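Local coordinates for spike protein P1 (Pseudoalteromonas phage pm2, PDB 2VVE) that acts as the receptor-binding spike at the fivefold vertices of the virion, its C-terminal part carrying the receptor-binding activity, at residues R105-A110 and D222-S227; V135-K140 and T173-T178; V219-D222 and S227-T230. All coordinates share one frame; numbering follows the deposited sequence.

In the fold
All three contacts lie in the domain built from strands 88-91 to 229-236, on the same side of the chain's centre. Contacts 1 and 3 share D222 and S227 and use one loop, with centres about 12 Å apart. Contact 1 carries that loop to helix 105-110, and contact 3 folds it back. Contact 2 is about 12 Å, centre to centre, from contact 3. The two join through neighbouring strands 129-137 and 229-236, where R136 O probably accepts from T230 N at 2.8 Å. Contacts 1 and 2 do not touch; their centres are about 18 Å apart. The bound calcium ion lies about 9 Å from the F228 side chain and about 13 Å from that of H137.

Contact 1: residues R105-A110 and D222-S227; sequences RTALEA and DWYDES
The hydroxyl end of Y224 meets two methyl groups of helix 105-110, which touch it from the helix side. A107 CB lies 3.8 Å from Y224 OH, and L108 CD1 lies at the same distance from that oxygen. No hydrogen bond crosses between the two segments. The L108 methyl sits at the ring edge, near the ring plane, and its CD1 is 4.1 Å from Y224 CE1. The side chains of L108 and Y224 cross at about a right angle. Y224 alone reaches the helix from its segment. Its CG stands anti to the carbonyl carbon (chi1 -60°), which sends the ring out of the loop toward the helix.

The loop is shaped by a type II beta turn from D222 to D225. D225 N bonds to D222 O at 3.0 Å, with W223 and Y224 at the two inner positions. Y224 has positive phi (75°), as is usual for the third residue of such a turn. D225 also reaches back: D222 N donates to D225 OD2 at 2.9 Å, meeting the carboxylate from above its plane. Outside the turn, Y224 and D225 make backbone bonds with Y99.

The domain has the strand order of a jelly roll. Helix 105-110 lies between strands 88-91 and 116-120, and the turn lies between helix 213-219 and strand 229-236, so two connections of the sandwich meet here. Elsewhere on the helix, R105 NH1 forms a salt bridge with E109 OE2 at 2.9 Å. The oxygen lies in the guanidinium plane, while the nitrogen sits above the carboxylate plane. R203 makes a second salt bridge to E109 OE2. L108 is buried, resting on Y158, L169 and F205.

Contact 2: residues V135-K140 and T173-T178; sequences VRHKSK and TSYGST
This is a buried histidine-tyrosine hydrogen bond between the two sheets of a jelly roll. H137 ends strand 129-137 of one sheet. Y175 comes from the loop between strands 169-172 and 177-179 of the other. H137 NE2 and Y175 OH are 2.6 Å apart, a short bond in which either group could be the donor. The angle at the hydrogen is 153°, so the bond is moderately straight.

The two side chains come from opposite directions and meet rim to rim. The hydroxyl lies at the imidazole edge, near the imidazole plane. H137 NE2 in turn lies near the plane of the tyrosine ring. The ring planes stand at 72° to each other with centroids 5.9 Å apart, and neither ring covers a face of the other. The CG of Y175 sits between its backbone N and carbonyl carbon (chi1 79°), and the ring extends from there toward strand 129-137.

V135 packs beside the same hydroxyl. Its CG1 is 3.4 Å from Y175 OH, and its CB is 3.5 Å from that oxygen. V135 and H137 both point toward Y175, while R136 between them points away. Y175 OH has a further, weak hydrogen bond from N189 ND2, and the other nitrogen of H137, ND1, is hydrogen-bonded to T229 OG1. Together with the bond at NE2, the ND1 bond would hold the rotation of the imidazole.

Strand 129-137 runs between strands 189-195 and 229-236. V135 rests on L191, T229 and F231 of these neighbours, while Y175 touches P155 of strand 151-160 in the facing sheet.

Contact 3: residues V219-D222 and S227-T230; sequences VQHD and SFTT
H221 CE1 lies over one face of the F228 ring, and V219 CG2 lies over a face of the imidazole. H221 CE1 is the touching atom, 3.4 Å from F228 CZ. H221 ND1 follows at 3.8 Å from F228 CE2. The two rings are tilted by 31° with centroids 4.9 Å apart, so they meet obliquely and form no regular stack. V219 CG2 stands 3.4 Å above the imidazole plane of H221, offset toward its rim. The same V219 CG2 reaches F228 CZ at 4.4 Å.

Both imidazole nitrogens are hydrogen-bonded, ND1 with Y99 OH and NE2 with D143 OD2. These two bonds would hold the ring in its turn against F228. The carboxylate of D143 would probably favour a proton on NE2. The F228 ring extends back to H221 because its CG stands anti to the carbonyl carbon (chi1 -56°). A215 of helix 213-219 touches both H221 and F228.

Q220 takes positive phi as the chain leaves helix 213-219, and H221 follows directly. On the other segment, S227 OG accepts from T229 N at 3.0 Å. This is an ST turn, and it leads the chain into strand 229-236 of the jelly roll. The side chain of F228 lies about 9 Å from the bound calcium ion, whose site includes S150, D212 and D214.

Contact 1: residues R105-A110 and D222-S227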
loop_
_atom_site.group_PDB
_atom_site.type_symbol
_atom_site.label_atom_id
_atom_site.label_comp_id
_atom_site.label_asym_id
_atom_site.label_seq_id
_atom_site.Cartn_x
_atom_site.Cartn_y
_atom_site.Cartn_z
ATOM N N ARG A 105 -32.096 2.097 -4.473
ATOM C CA ARG A 105 -31.107 1.394 -3.652
ATOM C C ARG A 105 -31.108 1.835 -2.179
ATOM O O ARG A 105 -31.146 0.999 -1.265
ATOM C CB ARG A 105 -29.717 1.584 -4.253
ATOM C CG ARG A 105 -28.654 0.793 -3.536
ATOM C CD ARG A 105 -27.238 1.278 -3.917
ATOM N NE ARG A 105 -26.998 2.678 -3.574
ATOM C CZ ARG A 105 -26.727 3.139 -2.351
ATOM N NH1 ARG A 105 -26.663 2.325 -1.307
ATOM N NH2 ARG A 105 -26.522 4.435 -2.170
ATOM N N THR A 106 -31.046 3.147 -1.953
ATOM C CA THR A 106 -30.989 3.685 -0.592
ATOM C C THR A 106 -32.174 3.193 0.254
ATOM O O THR A 106 -31.992 2.762 1.394
ATOM C CB THR A 106 -30.902 5.224 -0.603
ATOM O OG1 THR A 106 -29.701 5.603 -1.282
ATOM C CG2 THR A 106 -30.876 5.787 0.817
ATOM N N ALA A 107 -33.369 3.214 -0.327
ATOM C CA ALA A 107 -34.592 2.865 0.410
ATOM C C ALA A 107 -34.601 1.380 0.788
ATOM O O ALA A 107 -34.991 1.010 1.898
ATOM C CB ALA A 107 -35.821 3.228 -0.405
ATOM N N LEU A 108 -34.125 0.537 -0.119
ATOM C CA LEU A 108 -34.122 -0.907 0.125
ATOM C C LEU A 108 -33.120 -1.259 1.230
ATOM O O LEU A 108 -33.425 -2.059 2.129
ATOM C CB LEU A 108 -33.871 -1.693 -1.170
ATOM C CG LEU A 108 -35.176 -2.176 -1.834
ATOM C CD1 LEU A 108 -36.133 -1.024 -2.243
ATOM C CD2 LEU A 108 -34.921 -3.115 -3.026
ATOM N N GLU A 109 -31.943 -0.639 1.174
ATOM C CA GLU A 109 -30.920 -0.855 2.198
ATOM C C GLU A 109 -31.410 -0.323 3.549
ATOM O O GLU A 109 -31.187 -0.955 4.582
ATOM C CB GLU A 109 -29.580 -0.212 1.793
ATOM C CG GLU A 109 -28.946 -0.834 0.560
ATOM C CD GLU A 109 -27.560 -0.274 0.258
ATOM O OE1 GLU A 109 -26.970 0.395 1.133
ATOM O OE2 GLU A 109 -27.068 -0.495 -0.864
ATOM N N ALA A 110 -32.095 0.823 3.534
ATOM C CA ALA A 110 -32.605 1.439 4.768
ATOM C C ALA A 110 -33.608 0.523 5.480
ATOM O O ALA A 110 -33.768 0.577 6.705
ATOM C CB ALA A 110 -33.237 2.800 4.469
ATOM N N ASP A 222 -47.419 -6.041 4.405
ATOM C CA ASP A 222 -47.220 -4.734 3.808
ATOM C C ASP A 222 -45.822 -4.702 3.218
ATOM O O ASP A 222 -45.019 -5.613 3.467
ATOM C CB ASP A 222 -47.376 -3.634 4.859
ATOM C CG ASP A 222 -47.560 -2.251 4.245
ATOM O OD1 ASP A 222 -47.793 -2.141 3.018
ATOM O OD2 ASP A 222 -47.466 -1.263 4.999
ATOM N N TRP A 223 -45.527 -3.666 2.437
ATOM C CA TRP A 223 -44.192 -3.514 1.858
ATOM C C TRP A 223 -43.087 -3.593 2.914
ATOM O O TRP A 223 -43.245 -3.088 4.033
ATOM C CB TRP A 223 -44.104 -2.228 1.027
ATOM C CG TRP A 223 -45.098 -2.249 -0.112
ATOM C CD1 TRP A 223 -46.225 -1.510 -0.219
ATOM C CD2 TRP A 223 -45.059 -3.100 -1.268
ATOM N NE1 TRP A 223 -46.896 -1.817 -1.387
ATOM C CE2 TRP A 223 -46.200 -2.798 -2.047
ATOM C CE3 TRP A 223 -44.163 -4.082 -1.725
ATOM C CZ2 TRP A 223 -46.479 -3.447 -3.264
ATOM C CZ3 TRP A 223 -44.435 -4.726 -2.939
ATOM C CH2 TRP A 223 -45.592 -4.405 -3.691
ATOM N N TYR A 224 -41.990 -4.258 2.544
ATOM C CA TYR A 224 -40.814 -4.506 3.405
ATOM C C TYR A 224 -41.020 -5.601 4.472
ATOM O O TYR A 224 -40.074 -5.964 5.180
ATOM C CB TYR A 224 -40.253 -3.202 4.021
ATOM C CG TYR A 224 -39.803 -2.165 3.005
ATOM C CD1 TYR A 224 -38.820 -2.471 2.059
ATOM C CD2 TYR A 224 -40.342 -0.878 2.999
ATOM C CE1 TYR A 224 -38.390 -1.535 1.138
ATOM C CE2 TYR A 224 -39.924 0.075 2.069
ATOM C CZ TYR A 224 -38.949 -0.268 1.138
ATOM O OH TYR A 224 -38.509 0.645 0.213
ATOM N N ASP A 225 -42.240 -6.139 4.575
ATOM C CA ASP A 225 -42.499 -7.305 5.435
ATOM C C ASP A 225 -41.975 -8.553 4.747
ATOM O O ASP A 225 -41.750 -8.544 3.534
ATOM C CB ASP A 225 -44.003 -7.508 5.668
ATOM C CG ASP A 225 -44.595 -6.548 6.709
ATOM O OD1 ASP A 225 -43.847 -5.832 7.405
ATOM O OD2 ASP A 225 -45.832 -6.509 6.811
ATOM N N GLU A 226 -41.807 -9.633 5.506
ATOM C CA GLU A 226 -41.420 -10.918 4.922
ATOM C C GLU A 226 -42.576 -11.525 4.118
ATOM O O GLU A 226 -43.712 -11.592 4.592
ATOM C CB GLU A 226 -40.880 -11.874 5.991
ATOM C CG GLU A 226 -39.512 -11.427 6.526
ATOM C CD GLU A 226 -38.721 -12.524 7.236
ATOM O OE1 GLU A 226 -39.329 -13.390 7.902
ATOM O OE2 GLU A 226 -37.472 -12.503 7.132
ATOM N N SER A 227 -42.270 -11.909 2.883
ATOM C CA SER A 227 -43.253 -12.442 1.939
ATOM C C SER A 227 -43.408 -13.945 2.126
ATOM O O SER A 227 -42.970 -14.493 3.134
ATOM C CB SER A 227 -42.859 -12.101 0.495
ATOM O OG SER A 227 -41.719 -12.832 0.080
#

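Contact 2: residues V135-K140 and T173-T178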
loop_
_atom_site.group_PDB
_atom_site.type_symbol
_atom_site.label_atom_id
_atom_site.label_comp_id
_atom_site.label_asym_id
_atom_site.label_seq_id
_atom_site.Cartn_x
_atom_site.Cartn_y
_atom_site.Cartn_z
ATOM N N VAL A 135 -36.087 -20.784 -6.170
ATOM C CA VAL A 135 -37.042 -19.956 -5.445
ATOM C C VAL A 135 -38.148 -20.820 -4.849
ATOM O O VAL A 135 -38.739 -21.656 -5.535
ATOM C CB VAL A 135 -37.635 -18.826 -6.360
ATOM C CG1 VAL A 135 -38.620 -17.993 -5.606
ATOM C CG2 VAL A 135 -36.540 -17.923 -6.897
ATOM N N ARG A 136 -38.407 -20.619 -3.561
ATOM C CA ARG A 136 -39.413 -21.400 -2.858
ATOM C C ARG A 136 -40.536 -20.499 -2.365
ATOM O O ARG A 136 -40.322 -19.587 -1.555
ATOM C CB ARG A 136 -38.781 -22.177 -1.692
ATOM C CG ARG A 136 -39.764 -23.083 -0.932
ATOM C CD ARG A 136 -39.052 -23.939 0.074
ATOM N NE ARG A 136 -38.053 -24.774 -0.578
ATOM C CZ ARG A 136 -37.012 -25.315 0.042
ATOM N NH1 ARG A 136 -36.828 -25.112 1.343
ATOM N NH2 ARG A 136 -36.149 -26.050 -0.650
ATOM N N HIS A 137 -41.735 -20.770 -2.858
ATOM C CA HIS A 137 -42.937 -20.111 -2.367
ATOM C C HIS A 137 -43.682 -21.038 -1.408
ATOM O O HIS A 137 -43.919 -22.207 -1.715
ATOM C CB HIS A 137 -43.829 -19.700 -3.541
ATOM C CG HIS A 137 -43.091 -18.985 -4.630
ATOM N ND1 HIS A 137 -42.660 -17.683 -4.501
ATOM C CD2 HIS A 137 -42.723 -19.383 -5.873
ATOM C CE1 HIS A 137 -42.046 -17.312 -5.614
ATOM N NE2 HIS A 137 -42.078 -18.322 -6.465
ATOM N N LYS A 138 -44.018 -20.522 -0.235
ATOM C CA LYS A 138 -44.799 -21.284 0.745
ATOM C C LYS A 138 -45.770 -20.339 1.433
ATOM O O LYS A 138 -45.347 -19.373 2.082
ATOM C CB LYS A 138 -43.868 -21.968 1.758
ATOM C CG LYS A 138 -44.554 -22.914 2.739
ATOM C CD LYS A 138 -43.514 -23.596 3.631
ATOM C CE LYS A 138 -44.124 -24.679 4.506
ATOM N NZ LYS A 138 -44.985 -24.123 5.584
ATOM N N SER A 139 -47.066 -20.611 1.267
ATOM C CA SER A 139 -48.123 -19.764 1.817
ATOM C C SER A 139 -49.026 -20.479 2.826
ATOM O O SER A 139 -49.526 -19.843 3.754
ATOM C CB SER A 139 -48.952 -19.120 0.695
ATOM O OG SER A 139 -49.653 -20.080 -0.079
ATOM N N LYS A 140 -49.228 -21.790 2.642
ATOM C CA LYS A 140 -50.122 -22.598 3.495
ATOM C C LYS A 140 -49.764 -22.517 4.979
ATOM O O LYS A 140 -48.742 -23.050 5.408
ATOM C CB LYS A 140 -50.131 -24.067 3.053
ATOM C CG LYS A 140 -50.704 -24.307 1.658
ATOM C CD LYS A 140 -50.654 -25.790 1.288
ATOM C CE LYS A 140 -51.488 -26.099 0.048
ATOM N NZ LYS A 140 -52.949 -26.201 0.373
ATOM N N THR A 173 -37.356 -9.956 -14.149
ATOM C CA THR A 173 -38.278 -11.069 -13.864
ATOM C C THR A 173 -38.297 -12.099 -14.998
ATOM O O THR A 173 -37.922 -11.788 -16.139
ATOM C CB THR A 173 -39.734 -10.569 -13.631
ATOM O OG1 THR A 173 -40.169 -9.816 -14.769
ATOM C CG2 THR A 173 -39.837 -9.686 -12.372
ATOM N N SER A 174 -38.747 -13.318 -14.693
ATOM C CA SER A 174 -38.902 -14.355 -15.733
ATOM C C SER A 174 -40.205 -15.154 -15.647
ATOM O O SER A 174 -40.616 -15.780 -16.632
ATOM C CB SER A 174 -37.707 -15.317 -15.734
ATOM O OG SER A 174 -37.761 -16.223 -14.636
ATOM N N TYR A 175 -40.841 -15.157 -14.478
ATOM C CA TYR A 175 -42.111 -15.892 -14.282
ATOM C C TYR A 175 -42.990 -15.260 -13.202
ATOM O O TYR A 175 -42.495 -14.579 -12.294
ATOM C CB TYR A 175 -41.866 -17.382 -13.936
ATOM C CG TYR A 175 -41.491 -17.645 -12.481
ATOM C CD1 TYR A 175 -42.472 -17.894 -11.509
ATOM C CD2 TYR A 175 -40.156 -17.646 -12.079
ATOM C CE1 TYR A 175 -42.125 -18.133 -10.171
ATOM C CE2 TYR A 175 -39.801 -17.883 -10.756
ATOM C CZ TYR A 175 -40.784 -18.118 -9.807
ATOM O OH TYR A 175 -40.399 -18.345 -8.505
ATOM N N GLY A 176 -44.296 -15.492 -13.317
ATOM C CA GLY A 176 -45.237 -15.267 -12.217
ATOM C C GLY A 176 -45.961 -16.569 -11.916
ATOM O O GLY A 176 -46.071 -17.434 -12.785
ATOM N N SER A 177 -46.455 -16.715 -10.688
ATOM C CA SER A 177 -47.158 -17.943 -10.283
ATOM C C SER A 177 -48.279 -17.632 -9.307
ATOM O O SER A 177 -48.153 -16.744 -8.461
ATOM C CB SER A 177 -46.169 -18.929 -9.645
ATOM O OG SER A 177 -46.819 -20.093 -9.172
ATOM N N THR A 178 -49.379 -18.369 -9.421
ATOM C CA THR A 178 -50.509 -18.163 -8.532
ATOM C C THR A 178 -51.032 -19.502 -8.043
ATOM O O THR A 178 -51.164 -20.462 -8.814
ATOM C CB THR A 178 -51.642 -17.347 -9.214
ATOM O OG1 THR A 178 -51.097 -16.153 -9.786
ATOM C CG2 THR A 178 -52.707 -16.946 -8.208
#

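Contact 3: residues V219-D222 and S227-T230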
loop_
_atom_site.group_PDB
_atom_site.type_symbol
_atom_site.label_atom_id
_atom_site.label_comp_id
_atom_site.label_asym_id
_atom_site.label_seq_id
_atom_site.Cartn_x
_atom_site.Cartn_y
_atom_site.Cartn_z
ATOM N N VAL A 219 -53.408 -11.404 6.935
ATOM C CA VAL A 219 -52.258 -11.420 7.847
ATOM C C VAL A 219 -51.511 -10.077 7.915
ATOM O O VAL A 219 -50.411 -9.996 8.468
ATOM C CB VAL A 219 -51.300 -12.621 7.552
ATOM C CG1 VAL A 219 -52.002 -13.945 7.840
ATOM C CG2 VAL A 219 -50.777 -12.587 6.104
ATOM N N GLN A 220 -52.127 -9.031 7.360
ATOM C CA GLN A 220 -51.632 -7.647 7.467
ATOM C C GLN A 220 -50.220 -7.455 6.890
ATOM O O GLN A 220 -49.418 -6.675 7.416
ATOM C CB GLN A 220 -51.700 -7.144 8.920
ATOM C CG GLN A 220 -53.116 -7.024 9.496
ATOM C CD GLN A 220 -53.738 -8.370 9.829
ATOM O OE1 GLN A 220 -53.153 -9.171 10.558
ATOM N NE2 GLN A 220 -54.926 -8.625 9.290
ATOM N N HIS A 221 -49.924 -8.169 5.806
ATOM C CA HIS A 221 -48.657 -8.002 5.099
ATOM C C HIS A 221 -48.612 -6.628 4.440
ATOM O O HIS A 221 -49.630 -6.115 3.986
ATOM C CB HIS A 221 -48.457 -9.114 4.061
ATOM C CG HIS A 221 -47.941 -10.398 4.639
ATOM N ND1 HIS A 221 -47.458 -11.425 3.856
ATOM C CD2 HIS A 221 -47.807 -10.809 5.923
ATOM C CE1 HIS A 221 -47.065 -12.420 4.630
ATOM N NE2 HIS A 221 -47.266 -12.073 5.888
ATOM N N ASP A 222 -47.419 -6.041 4.405
ATOM C CA ASP A 222 -47.220 -4.734 3.808
ATOM C C ASP A 222 -45.822 -4.702 3.218
ATOM O O ASP A 222 -45.019 -5.613 3.467
ATOM C CB ASP A 222 -47.376 -3.634 4.859
ATOM C CG ASP A 222 -47.560 -2.251 4.245
ATOM O OD1 ASP A 222 -47.793 -2.141 3.018
ATOM O OD2 ASP A 222 -47.466 -1.263 4.999
ATOM N N SER A 227 -42.270 -11.909 2.883
ATOM C CA SER A 227 -43.253 -12.442 1.939
ATOM C C SER A 227 -43.408 -13.945 2.126
ATOM O O SER A 227 -42.970 -14.493 3.134
ATOM C CB SER A 227 -42.859 -12.101 0.495
ATOM O OG SER A 227 -41.719 -12.832 0.080
ATOM N N PHE A 228 -44.057 -14.598 1.160
ATOM C CA PHE A 228 -44.112 -16.052 1.118
ATOM C C PHE A 228 -43.042 -16.630 0.185
ATOM O O PHE A 228 -43.102 -17.797 -0.188
ATOM C CB PHE A 228 -45.500 -16.504 0.658
ATOM C CG PHE A 228 -46.610 -15.961 1.497
ATOM C CD1 PHE A 228 -46.847 -16.465 2.775
ATOM C CD2 PHE A 228 -47.432 -14.953 1.007
ATOM C CE1 PHE A 228 -47.894 -15.957 3.557
ATOM C CE2 PHE A 228 -48.467 -14.433 1.779
ATOM C CZ PHE A 228 -48.698 -14.943 3.061
ATOM N N THR A 229 -42.050 -15.814 -0.164
ATOM C CA THR A 229 -41.041 -16.184 -1.156
ATOM C C THR A 229 -39.666 -16.221 -0.523
ATOM O O THR A 229 -39.303 -15.293 0.190
ATOM C CB THR A 229 -41.063 -15.164 -2.328
ATOM O OG1 THR A 229 -42.336 -15.252 -2.992
ATOM C CG2 THR A 229 -39.939 -15.430 -3.343
ATOM N N THR A 230 -38.921 -17.300 -0.779
ATOM C CA THR A 230 -37.545 -17.442 -0.295
ATOM C C THR A 230 -36.579 -17.757 -1.440
ATOM O O THR A 230 -36.812 -18.683 -2.237
ATOM C CB THR A 230 -37.433 -18.549 0.794
ATOM O OG1 THR A 230 -38.335 -18.269 1.872
ATOM C CG2 THR A 230 -35.989 -18.655 1.341
#